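PDB 2GH9: maltose/maltodextrin-binding protein from Thermus thermophilus, which binds maltotriose in a pocket between its two lobes, probably to hand the sugar to a membrane transporter, as periplasmic maltodextrin-binding proteins do. Local coordinates for residues A[62-67]-A[266-271]; A[77-82]-A[106-111]; A[111-116]-A[303-308]; A[169-174]-A[334-339]. All blocks are in the same frame, centred on the assembly; numbering follows the deposited sequence.

Contact 1. Residues A[62-67]-A[266-271]; sequences VPHDWV and LGVQGV. With GLC (alpha-D-glucopyranose), chain B.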
# COMPACT_ATOMS: atom_id res chain seq x y z
N VAL A 62 2.74 9.31 3.61
CA VAL A 62 2.39 8.22 4.50
C VAL A 62 1.14 7.51 4.00
O VAL A 62 0.27 8.14 3.42
CB VAL A 62 2.12 8.71 5.97
CG1 VAL A 62 3.37 9.39 6.57
CG2 VAL A 62 0.83 9.63 6.05
N PRO A 63 1.03 6.19 4.27
CA PRO A 63 -0.20 5.47 3.98
C PRO A 63 -1.23 5.82 5.04
O PRO A 63 -0.88 6.07 6.20
CB PRO A 63 0.21 3.99 4.09
CG PRO A 63 1.29 4.01 5.10
CD PRO A 63 2.03 5.32 4.90
N HIS A 64 -2.49 5.85 4.65
CA HIS A 64 -3.55 6.27 5.55
C HIS A 64 -3.81 5.40 6.76
O HIS A 64 -4.43 5.87 7.72
CB HIS A 64 -4.84 6.48 4.77
CG HIS A 64 -5.59 5.21 4.45
ND1 HIS A 64 -5.47 4.57 3.24
CD2 HIS A 64 -6.52 4.52 5.17
CE1 HIS A 64 -6.29 3.53 3.23
NE2 HIS A 64 -6.93 3.47 4.38
N ASP A 65 -3.36 4.14 6.75
CA ASP A 65 -3.57 3.30 7.93
C ASP A 65 -2.81 3.84 9.16
O ASP A 65 -3.19 3.56 10.29
CB ASP A 65 -3.27 1.82 7.65
CG ASP A 65 -1.83 1.57 7.33
OD1 ASP A 65 -1.35 2.05 6.25
OD2 ASP A 65 -1.19 0.87 8.14
N TRP A 66 -1.77 4.63 8.92
CA TRP A 66 -1.00 5.27 10.00
C TRP A 66 -1.70 6.46 10.70
O TRP A 66 -1.22 6.90 11.75
CB TRP A 66 0.30 5.82 9.43
CG TRP A 66 1.27 4.83 8.91
CD1 TRP A 66 1.11 3.47 8.82
CD2 TRP A 66 2.56 5.12 8.37
NE1 TRP A 66 2.23 2.90 8.28
CE2 TRP A 66 3.14 3.89 8.00
CE3 TRP A 66 3.29 6.30 8.18
CZ2 TRP A 66 4.41 3.81 7.42
CZ3 TRP A 66 4.55 6.22 7.60
CH2 TRP A 66 5.11 4.98 7.24
N VAL A 67 -2.82 6.95 10.15
CA VAL A 67 -3.40 8.25 10.55
C VAL A 67 -3.91 8.28 12.00
O VAL A 67 -3.52 9.18 12.78
CB VAL A 67 -4.47 8.76 9.53
CG1 VAL A 67 -5.36 9.88 10.11
CG2 VAL A 67 -3.76 9.27 8.28
N LEU A 266 -7.14 -1.11 -0.46
CA LEU A 266 -6.91 0.18 -1.08
C LEU A 266 -6.16 0.99 -0.06
O LEU A 266 -6.47 0.98 1.14
CB LEU A 266 -8.23 0.85 -1.51
CG LEU A 266 -9.12 -0.04 -2.39
CD1 LEU A 266 -10.51 0.54 -2.61
CD2 LEU A 266 -8.46 -0.34 -3.74
N GLY A 267 -5.09 1.62 -0.52
CA GLY A 267 -4.27 2.45 0.33
C GLY A 267 -4.30 3.83 -0.26
O GLY A 267 -4.29 3.98 -1.47
N VAL A 268 -4.35 4.84 0.60
CA VAL A 268 -4.21 6.21 0.18
C VAL A 268 -2.93 6.77 0.78
O VAL A 268 -2.72 6.70 2.00
CB VAL A 268 -5.42 7.07 0.59
CG1 VAL A 268 -5.25 8.47 0.08
CG2 VAL A 268 -6.71 6.46 0.08
N GLN A 269 -2.07 7.28 -0.10
CA GLN A 269 -0.88 7.98 0.32
C GLN A 269 -1.17 9.48 0.40
O GLN A 269 -1.74 10.04 -0.52
CB GLN A 269 0.26 7.72 -0.65
CG GLN A 269 0.72 6.27 -0.73
CD GLN A 269 1.72 5.87 0.34
OE1 GLN A 269 2.47 6.69 0.86
NE2 GLN A 269 1.74 4.58 0.67
N GLY A 270 -0.76 10.11 1.49
CA GLY A 270 -0.97 11.54 1.66
C GLY A 270 0.19 12.24 2.32
O GLY A 270 1.05 11.61 3.00
N VAL A 271 0.24 13.56 2.11
CA VAL A 271 1.26 14.37 2.73
C VAL A 271 0.77 14.80 4.12
O VAL A 271 -0.38 15.26 4.27
CB VAL A 271 1.60 15.63 1.89
CG1 VAL A 271 2.69 16.43 2.58
CG2 VAL A 271 2.02 15.25 0.41
C1 GLC B . 1.05 -1.59 4.63
C2 GLC B . 0.68 -0.57 5.70
C3 GLC B . 1.73 -0.54 6.79
C4 GLC B . 1.95 -1.96 7.32
C5 GLC B . 2.28 -2.95 6.20
C6 GLC B . 2.38 -4.41 6.68
O2 GLC B . 0.53 0.73 5.11
O3 GLC B . 1.31 0.32 7.84
O4 GLC B . 3.00 -1.90 8.28
O5 GLC B . 1.27 -2.90 5.19
O6 GLC B . 3.13 -5.17 5.73
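Leu266 meets His64 at the start of strand 265-273. Its carbonyl O lies at the edge of the imidazole, in the ring plane, 3.3 Å from His64 CE1. Gly267 passes along the same edge. The N-H of Val268 points into that plane and gives a hydrogen bond to His64 ND1 (2.9 Å, 155°). ND1 is therefore an acceptor here. The other ring nitrogen, NE2, bonds to the carbonyl O of Met335, so both nitrogens are taken and the ring's rotation is fixed. The torsion that sets CG between backbone N and carbonyl carbon (chi1 79°) turns the ring back to the strand. Val268 O receives a weak bond from His64 N.

Gln269 faces Pro63 as a non-hydrogen-bonded pair of the antiparallel sheet. This is the central sheet of a periplasmic binding protein lobe, and the pair lies at its sugar-binding end. The Gln269 chain bends at chi2 (-84°). Its amide thereby folds over the Pro63 side, with NE2 3.8 Å from Pro63 CB. Gln269 OE1 bonds to Thr61 and NE2 to Glu113. Just past Pro63, Asp65 OD1 and OD2 accept the O2 and O3 hydroxyls, respectively, of glucose chain B, both at 2.6 Å. Trp66 NE1 donates to the same O3 from the indole edge.

Gly270 closes a hydrogen-bonded pair with Val62. Val62 N bonds to Gly270 O (2.9 Å), and Gly270 N returns a bond to Val62 O.

Contact 2. Residues A[77-82]-A[106-111]; sequences EPVGKY and MGLPAF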
# COMPACT_ATOMS: atom_id res chain seq x y z
N GLU A 77 -0.22 17.74 12.03
CA GLU A 77 -0.87 19.05 11.91
C GLU A 77 -2.21 18.89 11.16
O GLU A 77 -2.24 18.40 10.02
CB GLU A 77 0.08 20.06 11.24
CG GLU A 77 -0.51 21.47 10.96
CD GLU A 77 -0.80 22.32 12.21
OE1 GLU A 77 -0.47 21.91 13.33
OE2 GLU A 77 -1.36 23.42 12.05
N PRO A 78 -3.33 19.29 11.81
CA PRO A 78 -4.59 19.43 11.06
C PRO A 78 -4.42 20.41 9.90
O PRO A 78 -3.89 21.50 10.09
CB PRO A 78 -5.55 19.99 12.11
CG PRO A 78 -4.98 19.55 13.41
CD PRO A 78 -3.50 19.64 13.23
N VAL A 79 -4.88 20.02 8.70
CA VAL A 79 -4.59 20.79 7.50
C VAL A 79 -5.82 21.47 6.85
O VAL A 79 -5.68 22.23 5.88
CB VAL A 79 -3.82 19.93 6.44
CG1 VAL A 79 -2.50 19.46 7.02
CG2 VAL A 79 -4.65 18.74 5.95
N GLY A 80 -7.01 21.19 7.39
CA GLY A 80 -8.25 21.69 6.82
C GLY A 80 -8.31 23.21 6.73
O GLY A 80 -8.79 23.76 5.75
N LYS A 81 -7.78 23.87 7.76
CA LYS A 81 -7.78 25.34 7.80
C LYS A 81 -6.91 25.98 6.70
O LYS A 81 -7.12 27.16 6.39
CB LYS A 81 -7.32 25.84 9.18
CG LYS A 81 -5.84 25.64 9.49
CD LYS A 81 -5.45 26.12 10.90
CE LYS A 81 -4.49 25.14 11.57
NZ LYS A 81 -3.98 25.63 12.88
N TYR A 82 -5.97 25.22 6.10
CA TYR A 82 -5.06 25.76 5.07
C TYR A 82 -5.52 25.53 3.62
O TYR A 82 -4.83 25.94 2.68
CB TYR A 82 -3.67 25.14 5.18
CG TYR A 82 -3.00 25.15 6.53
CD1 TYR A 82 -2.38 26.31 7.02
CD2 TYR A 82 -2.92 24.00 7.30
CE1 TYR A 82 -1.74 26.31 8.25
CE2 TYR A 82 -2.30 23.99 8.54
CZ TYR A 82 -1.70 25.16 9.00
OH TYR A 82 -1.03 25.18 10.20
N MET A 106 -6.40 15.24 8.45
CA MET A 106 -5.09 15.15 9.09
C MET A 106 -3.89 15.05 8.11
O MET A 106 -2.75 14.85 8.51
CB MET A 106 -5.09 13.98 10.08
CG MET A 106 -6.21 14.08 11.18
SD MET A 106 -6.18 15.68 12.07
CE MET A 106 -4.58 15.61 12.85
N GLY A 107 -4.17 15.22 6.83
CA GLY A 107 -3.13 15.26 5.81
C GLY A 107 -3.78 15.54 4.47
O GLY A 107 -5.00 15.62 4.37
N LEU A 108 -2.96 15.74 3.46
CA LEU A 108 -3.46 16.03 2.11
C LEU A 108 -3.40 14.74 1.31
O LEU A 108 -2.30 14.28 1.02
CB LEU A 108 -2.60 17.08 1.42
CG LEU A 108 -2.42 18.41 2.15
CD1 LEU A 108 -1.56 19.33 1.30
CD2 LEU A 108 -3.76 19.02 2.47
N PRO A 109 -4.58 14.16 0.96
CA PRO A 109 -4.63 12.93 0.20
C PRO A 109 -4.11 13.15 -1.21
O PRO A 109 -4.50 14.13 -1.87
CB PRO A 109 -6.13 12.57 0.17
CG PRO A 109 -6.77 13.41 1.19
CD PRO A 109 -5.94 14.65 1.27
N ALA A 110 -3.24 12.26 -1.67
CA ALA A 110 -2.55 12.48 -2.94
C ALA A 110 -2.75 11.34 -3.93
O ALA A 110 -3.19 11.58 -5.06
CB ALA A 110 -1.05 12.73 -2.68
N PHE A 111 -2.43 10.12 -3.51
CA PHE A 111 -2.40 8.98 -4.43
C PHE A 111 -3.11 7.77 -3.86
O PHE A 111 -3.13 7.56 -2.63
CB PHE A 111 -0.95 8.60 -4.76
CG PHE A 111 -0.08 9.78 -5.08
CD1 PHE A 111 -0.26 10.49 -6.25
CD2 PHE A 111 0.92 10.17 -4.21
CE1 PHE A 111 0.54 11.60 -6.54
CE2 PHE A 111 1.73 11.27 -4.51
CZ PHE A 111 1.52 11.98 -5.68
O HOH W 1 -0.86 16.83 8.55
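Val79 fits its side chain against Gly107 and Leu108 of the strand. Its CB points at the strand and lies 4.1 Å from Leu108 CD2. From CB the branch CG2 does the touching. CG2 sits between the backbone N and the carbonyl carbon of its own residue, and this sends it into the other segment. There it meets Leu108 CD2 at 3.6 Å, the two side chains crossing obliquely. CG2 also rests 3.5 Å from the carbonyl O of Gly107.

Pro78 and Met106 lie side by side and point the same way. Met106 starts away from the loop, but bends at chi2 and chi3 (-52° and -63°) bring its methyl back. Met106 CE then ends 4.0 Å from Pro78 CG. A water joins the two backbones, donating to Glu77 O (2.6 Å) and to Met106 O (2.7 Å). Direct backbone bonds lie just outside: Val79 bonds to Leu105, and Glu77 to Val273.

Leu108 also packs on Ala287 of helix 280-290 and on Tyr87 of helix 85-90. The arrangement is a connecting loop packed beside the early part of strand 104-113, in an alpha/beta lobe of the periplasmic binding protein fold.

Contact 3. Residues A[111-116]-A[303-308]; sequences FAESVA and GGRIPV. With GLC (alpha-D-glucopyranose), chain C; GLC (alpha-D-glucopyranose), chain D.
Phe111 and Ala112 pair with Pro307 and Ile306 in an antiparallel ladder. Two backbone bonds hold it. Ala112 N gives to Ile306 O at 2.6 Å, and Ile306 N gives to Ala112 O at 2.9 Å. Phe111 with Pro307 is the non-hydrogen-bonded pair, where Phe111 CA also makes a CA-H...O contact to Ile306 O.

The charged contact joins Glu113 and Arg305. Their side chains run alongside each other and point the same way. Arg305 NH1 reaches the syn lone pair of Glu113 OE1 at 2.9 Å, with an N-H...O angle of 137°. The carboxylate and guanidinium planes are turned 25° apart, so the salt bridge is not flat. The Arg305 chain is extended from CG to NE, which carries the guanidinium out to the sugar.

Three bonds run to the sugar, and NH1 serves both the salt bridge and glucose. Arg305 NH2 gives to O2 of glucose chain C (2.9 Å), which lies in the guanidinium plane. NH1 gives to O3 of the same ring (3.0 Å). Glu113 OE2 accepts the O2 hydroxyl of glucose chain D (2.7 Å). The pair thus spans two units of maltotriose. Glu13 forms a salt bridge with Arg305 NE, and Gln269 NE2, itself in the pocket, bonds to Glu113 OE2. These bonds help hold both groups in place.

The apolar contacts are simple. Val308 CG1 touches Ala112 CB at 3.9 Å, while Arg305 CB lies against Phe111 CB.

Strand 104-113 has strands 306-307 and 265-273 as neighbours. Helix 293-302 covers Phe111, whose ring stacks on Phe299, and helix 320-326 packs against Ile306.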
# COMPACT_ATOMS: atom_id res chain seq x y z
N PHE A 111 -2.43 10.12 -3.51
CA PHE A 111 -2.40 8.98 -4.43
C PHE A 111 -3.11 7.77 -3.86
O PHE A 111 -3.13 7.56 -2.63
CB PHE A 111 -0.95 8.60 -4.76
CG PHE A 111 -0.08 9.78 -5.08
CD1 PHE A 111 -0.26 10.49 -6.25
CD2 PHE A 111 0.92 10.17 -4.21
CE1 PHE A 111 0.54 11.60 -6.54
CE2 PHE A 111 1.73 11.27 -4.51
CZ PHE A 111 1.52 11.98 -5.68
N ALA A 112 -3.73 7.01 -4.74
CA ALA A 112 -4.37 5.76 -4.37
C ALA A 112 -3.58 4.62 -4.99
O ALA A 112 -2.96 4.77 -6.04
CB ALA A 112 -5.82 5.73 -4.83
N GLU A 113 -3.60 3.47 -4.32
CA GLU A 113 -2.80 2.34 -4.74
C GLU A 113 -3.40 1.05 -4.21
O GLU A 113 -4.12 1.04 -3.23
CB GLU A 113 -1.40 2.48 -4.18
CG GLU A 113 -1.36 2.54 -2.64
CD GLU A 113 -0.03 2.96 -2.10
OE1 GLU A 113 0.77 3.45 -2.90
OE2 GLU A 113 0.24 2.78 -0.87
N SER A 114 -3.04 -0.04 -4.86
CA SER A 114 -3.35 -1.38 -4.36
C SER A 114 -2.39 -2.33 -5.02
O SER A 114 -1.79 -2.00 -6.05
CB SER A 114 -4.80 -1.77 -4.70
OG SER A 114 -4.91 -2.26 -6.03
N VAL A 115 -2.23 -3.52 -4.46
CA VAL A 115 -1.57 -4.58 -5.21
C VAL A 115 -2.48 -5.10 -6.32
O VAL A 115 -3.71 -4.92 -6.32
CB VAL A 115 -1.07 -5.77 -4.30
CG1 VAL A 115 -0.02 -5.26 -3.32
CG2 VAL A 115 -2.25 -6.49 -3.59
N ALA A 116 -1.83 -5.72 -7.29
CA ALA A 116 -2.48 -6.32 -8.44
C ALA A 116 -1.52 -7.33 -9.09
O ALA A 116 -0.33 -7.38 -8.78
CB ALA A 116 -2.87 -5.27 -9.46
N GLY A 303 5.96 7.41 -12.17
CA GLY A 303 5.84 6.13 -11.47
C GLY A 303 4.60 5.37 -11.88
O GLY A 303 4.59 4.67 -12.91
N GLY A 304 3.55 5.49 -11.07
CA GLY A 304 2.27 4.89 -11.39
C GLY A 304 1.13 4.93 -10.39
O GLY A 304 0.05 4.40 -10.68
N ARG A 305 1.34 5.54 -9.23
CA ARG A 305 0.27 5.63 -8.23
C ARG A 305 -0.83 6.56 -8.75
O ARG A 305 -0.56 7.49 -9.51
CB ARG A 305 0.79 6.12 -6.88
CG ARG A 305 1.96 5.30 -6.35
CD ARG A 305 2.31 5.73 -4.99
NE ARG A 305 3.73 5.53 -4.68
CZ ARG A 305 4.18 5.02 -3.55
NH1 ARG A 305 3.35 4.63 -2.58
NH2 ARG A 305 5.48 4.91 -3.37
N ILE A 306 -2.06 6.28 -8.38
CA ILE A 306 -3.22 6.89 -9.06
C ILE A 306 -3.63 8.16 -8.33
O ILE A 306 -3.85 8.12 -7.13
CB ILE A 306 -4.39 5.89 -9.13
CG1 ILE A 306 -3.92 4.53 -9.71
CG2 ILE A 306 -5.60 6.47 -9.94
CD1 ILE A 306 -3.05 4.65 -10.98
N PRO A 307 -3.74 9.30 -9.04
CA PRO A 307 -4.26 10.52 -8.37
C PRO A 307 -5.60 10.33 -7.65
O PRO A 307 -6.47 9.60 -8.13
CB PRO A 307 -4.42 11.51 -9.52
CG PRO A 307 -3.36 11.10 -10.49
CD PRO A 307 -3.36 9.58 -10.43
N VAL A 308 -5.75 10.95 -6.48
CA VAL A 308 -7.05 10.97 -5.81
C VAL A 308 -7.87 12.22 -6.21
O VAL A 308 -8.99 12.42 -5.73
CB VAL A 308 -6.91 10.87 -4.28
CG1 VAL A 308 -6.25 9.51 -3.90
CG2 VAL A 308 -6.12 12.02 -3.74
C1 GLC C . 8.38 1.40 -0.89
C2 GLC C . 7.14 2.04 -1.51
C3 GLC C . 5.94 1.79 -0.63
C4 GLC C . 5.75 0.28 -0.43
C5 GLC C . 7.01 -0.35 0.19
C6 GLC C . 6.90 -1.89 0.24
O1 GLC C . 8.71 2.13 0.29
O2 GLC C . 7.36 3.45 -1.74
O3 GLC C . 4.75 2.38 -1.18
O4 GLC C . 4.73 0.07 0.53
O5 GLC C . 8.15 0.02 -0.58
O6 GLC C . 8.10 -2.49 0.76
C1 GLC D . 3.59 -0.68 0.06
C2 GLC D . 2.34 0.10 0.39
C3 GLC D . 2.15 0.15 1.92
C4 GLC D . 2.22 -1.22 2.57
C5 GLC D . 3.47 -1.96 2.11
C6 GLC D . 3.46 -3.41 2.63
O2 GLC D . 2.45 1.44 -0.11
O3 GLC D . 0.94 0.79 2.25
O4 GLC D . 2.22 -1.08 4.01
O5 GLC D . 3.55 -1.97 0.67
O6 GLC D . 4.79 -3.93 2.77

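Contact 4. Residues A[169-174]-A[334-339]; sequences ENVFAK and PMPNIP
The backbones of Asn170-Val171 and Met335-Pro336 approach each other without sheet pairing; Val171 CA and Pro336 CA are 7.5 Å apart, so side chains bridge the interval. In this periplasmic binding protein fold, the contact joins the beginning of the small antiparallel sheet 172-175/179-181 to the loop between strand 333-334 and helix 341-357. That loop includes Met335 of the sugar pocket.

Asn170 carries the polar part. Its CG lies anti to the backbone N (chi1 -155°), and the amide extends to the loop. ND2 gives a hydrogen bond to Pro334 O at 2.8 Å (158°). Pro334 O lies in the amide plane of Asn170. The amide's other end is held too: Val171 N bonds to Asn170 OD1 on a lone pair. Two bonds therefore fix the flip of the amide. OD1 also passes 3.6 Å from Pro336 CD, as the two side chains slide by each other in opposite directions.

Pro336 is the apolar centre. Its CG meets Val171 CB and Phe172 CD2, each at 4.1 Å. The proline and the phenylalanine cross at about a right angle. Val171 CG1 covers one face of the Phe172 ring, 3.6 Å above the plane and over its centre. Met341 of helix 341-357 touches both Val171 and Pro336, and Leu180 of the small sheet touches Phe172 and Pro336.

The side chains of Phe172 and Ile338 come from opposite directions. Ile338 CG1 takes the position between backbone N and carbonyl carbon (chi1 58°), and the chain then extends until CD1 sits 3.7 Å from Phe172 CE2.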
# COMPACT_ATOMS: atom_id res chain seq x y z
N GLU A 169 -14.36 -9.37 5.07
CA GLU A 169 -14.72 -8.09 4.40
C GLU A 169 -13.59 -7.07 4.55
O GLU A 169 -13.18 -6.42 3.60
CB GLU A 169 -16.02 -7.54 5.00
CG GLU A 169 -16.47 -6.18 4.50
CD GLU A 169 -16.55 -6.07 2.97
OE1 GLU A 169 -16.92 -7.05 2.29
OE2 GLU A 169 -16.24 -4.97 2.45
N ASN A 170 -13.09 -6.96 5.76
CA ASN A 170 -11.94 -6.15 6.06
C ASN A 170 -11.29 -6.77 7.29
O ASN A 170 -11.53 -7.96 7.56
CB ASN A 170 -12.37 -4.68 6.26
CG ASN A 170 -11.24 -3.69 5.99
OD1 ASN A 170 -10.10 -3.91 6.41
ND2 ASN A 170 -11.54 -2.60 5.28
N VAL A 171 -10.44 -6.00 7.98
CA VAL A 171 -9.75 -6.48 9.15
C VAL A 171 -10.72 -6.64 10.32
O VAL A 171 -10.67 -7.63 11.04
CB VAL A 171 -8.59 -5.52 9.56
CG1 VAL A 171 -7.97 -5.96 10.89
CG2 VAL A 171 -7.52 -5.50 8.48
N PHE A 172 -11.59 -5.65 10.49
CA PHE A 172 -12.52 -5.58 11.61
C PHE A 172 -13.96 -5.51 11.12
O PHE A 172 -14.23 -4.90 10.08
CB PHE A 172 -12.27 -4.31 12.42
CG PHE A 172 -10.87 -4.17 12.96
CD1 PHE A 172 -10.42 -4.99 13.98
CD2 PHE A 172 -10.04 -3.17 12.51
CE1 PHE A 172 -9.14 -4.83 14.52
CE2 PHE A 172 -8.78 -2.99 13.03
CZ PHE A 172 -8.32 -3.82 14.04
N ALA A 173 -14.88 -6.10 11.88
CA ALA A 173 -16.32 -5.96 11.63
C ALA A 173 -16.77 -4.50 11.86
O ALA A 173 -16.22 -3.82 12.72
CB ALA A 173 -17.10 -6.92 12.53
N LYS A 174 -17.74 -4.04 11.07
CA LYS A 174 -18.38 -2.73 11.28
C LYS A 174 -19.47 -2.87 12.33
O LYS A 174 -20.23 -3.84 12.30
CB LYS A 174 -19.03 -2.19 10.00
CG LYS A 174 -18.08 -1.64 8.97
CD LYS A 174 -18.86 -1.02 7.81
CE LYS A 174 -17.96 -0.71 6.62
NZ LYS A 174 -18.75 -0.32 5.39
N PRO A 334 -10.76 -0.21 1.52
CA PRO A 334 -9.72 0.61 2.16
C PRO A 334 -9.23 0.00 3.46
O PRO A 334 -10.02 -0.52 4.25
CB PRO A 334 -10.42 1.96 2.45
CG PRO A 334 -11.69 1.95 1.73
CD PRO A 334 -12.05 0.50 1.44
N MET A 335 -7.92 0.08 3.69
CA MET A 335 -7.37 -0.19 5.00
C MET A 335 -8.12 0.63 6.07
O MET A 335 -8.53 1.77 5.81
CB MET A 335 -5.89 0.18 5.05
CG MET A 335 -5.01 -0.82 4.37
SD MET A 335 -3.31 -0.48 4.59
CE MET A 335 -3.08 0.99 3.58
N PRO A 336 -8.25 0.07 7.29
CA PRO A 336 -8.72 0.88 8.38
C PRO A 336 -7.64 1.90 8.76
O PRO A 336 -6.43 1.59 8.68
CB PRO A 336 -8.88 -0.12 9.54
CG PRO A 336 -8.84 -1.46 8.94
CD PRO A 336 -7.96 -1.31 7.72
N ASN A 337 -8.08 3.08 9.18
CA ASN A 337 -7.15 4.10 9.63
C ASN A 337 -7.14 4.26 11.15
O ASN A 337 -6.47 5.13 11.66
CB ASN A 337 -7.40 5.43 8.91
CG ASN A 337 -8.46 6.30 9.57
OD1 ASN A 337 -9.17 5.90 10.49
ND2 ASN A 337 -8.56 7.53 9.08
N ILE A 338 -7.84 3.39 11.86
CA ILE A 338 -7.94 3.48 13.34
C ILE A 338 -6.64 3.11 14.03
O ILE A 338 -5.82 2.36 13.49
CB ILE A 338 -9.12 2.64 13.90
CG1 ILE A 338 -9.00 1.15 13.53
CG2 ILE A 338 -10.44 3.21 13.42
CD1 ILE A 338 -9.99 0.26 14.26
N PRO A 339 -6.43 3.64 15.25
CA PRO A 339 -5.15 3.41 15.93
C PRO A 339 -4.76 1.95 16.08
O PRO A 339 -3.58 1.61 16.01
CB PRO A 339 -5.36 4.06 17.30
CG PRO A 339 -6.38 5.10 17.05
CD PRO A 339 -7.31 4.51 16.05

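Contacts 1 and 3 lie within one mixed sheet, and contact 2 reaches it through strand 104-113. Strand 265-273 lies between strands 58-63 and 104-113, and strand 104-113 also pairs with 306-307. The centres of contacts 1 and 3 are about 11 Å apart. Contact 2 shares Phe111 with contact 3 and lies about 18 Å from it, between centres. Contact 4 is about 13 Å from contact 1, between centres, and touches it through Met335. Along the chain, contact 2 closes before contact 3 opens. Contacts 1, 3 and 4 interleave. Contacts 1 and 3 thus bring sequence-distant segments together around maltotriose. Contact 4 adds Met335, while contact 2 lies away from the pocket.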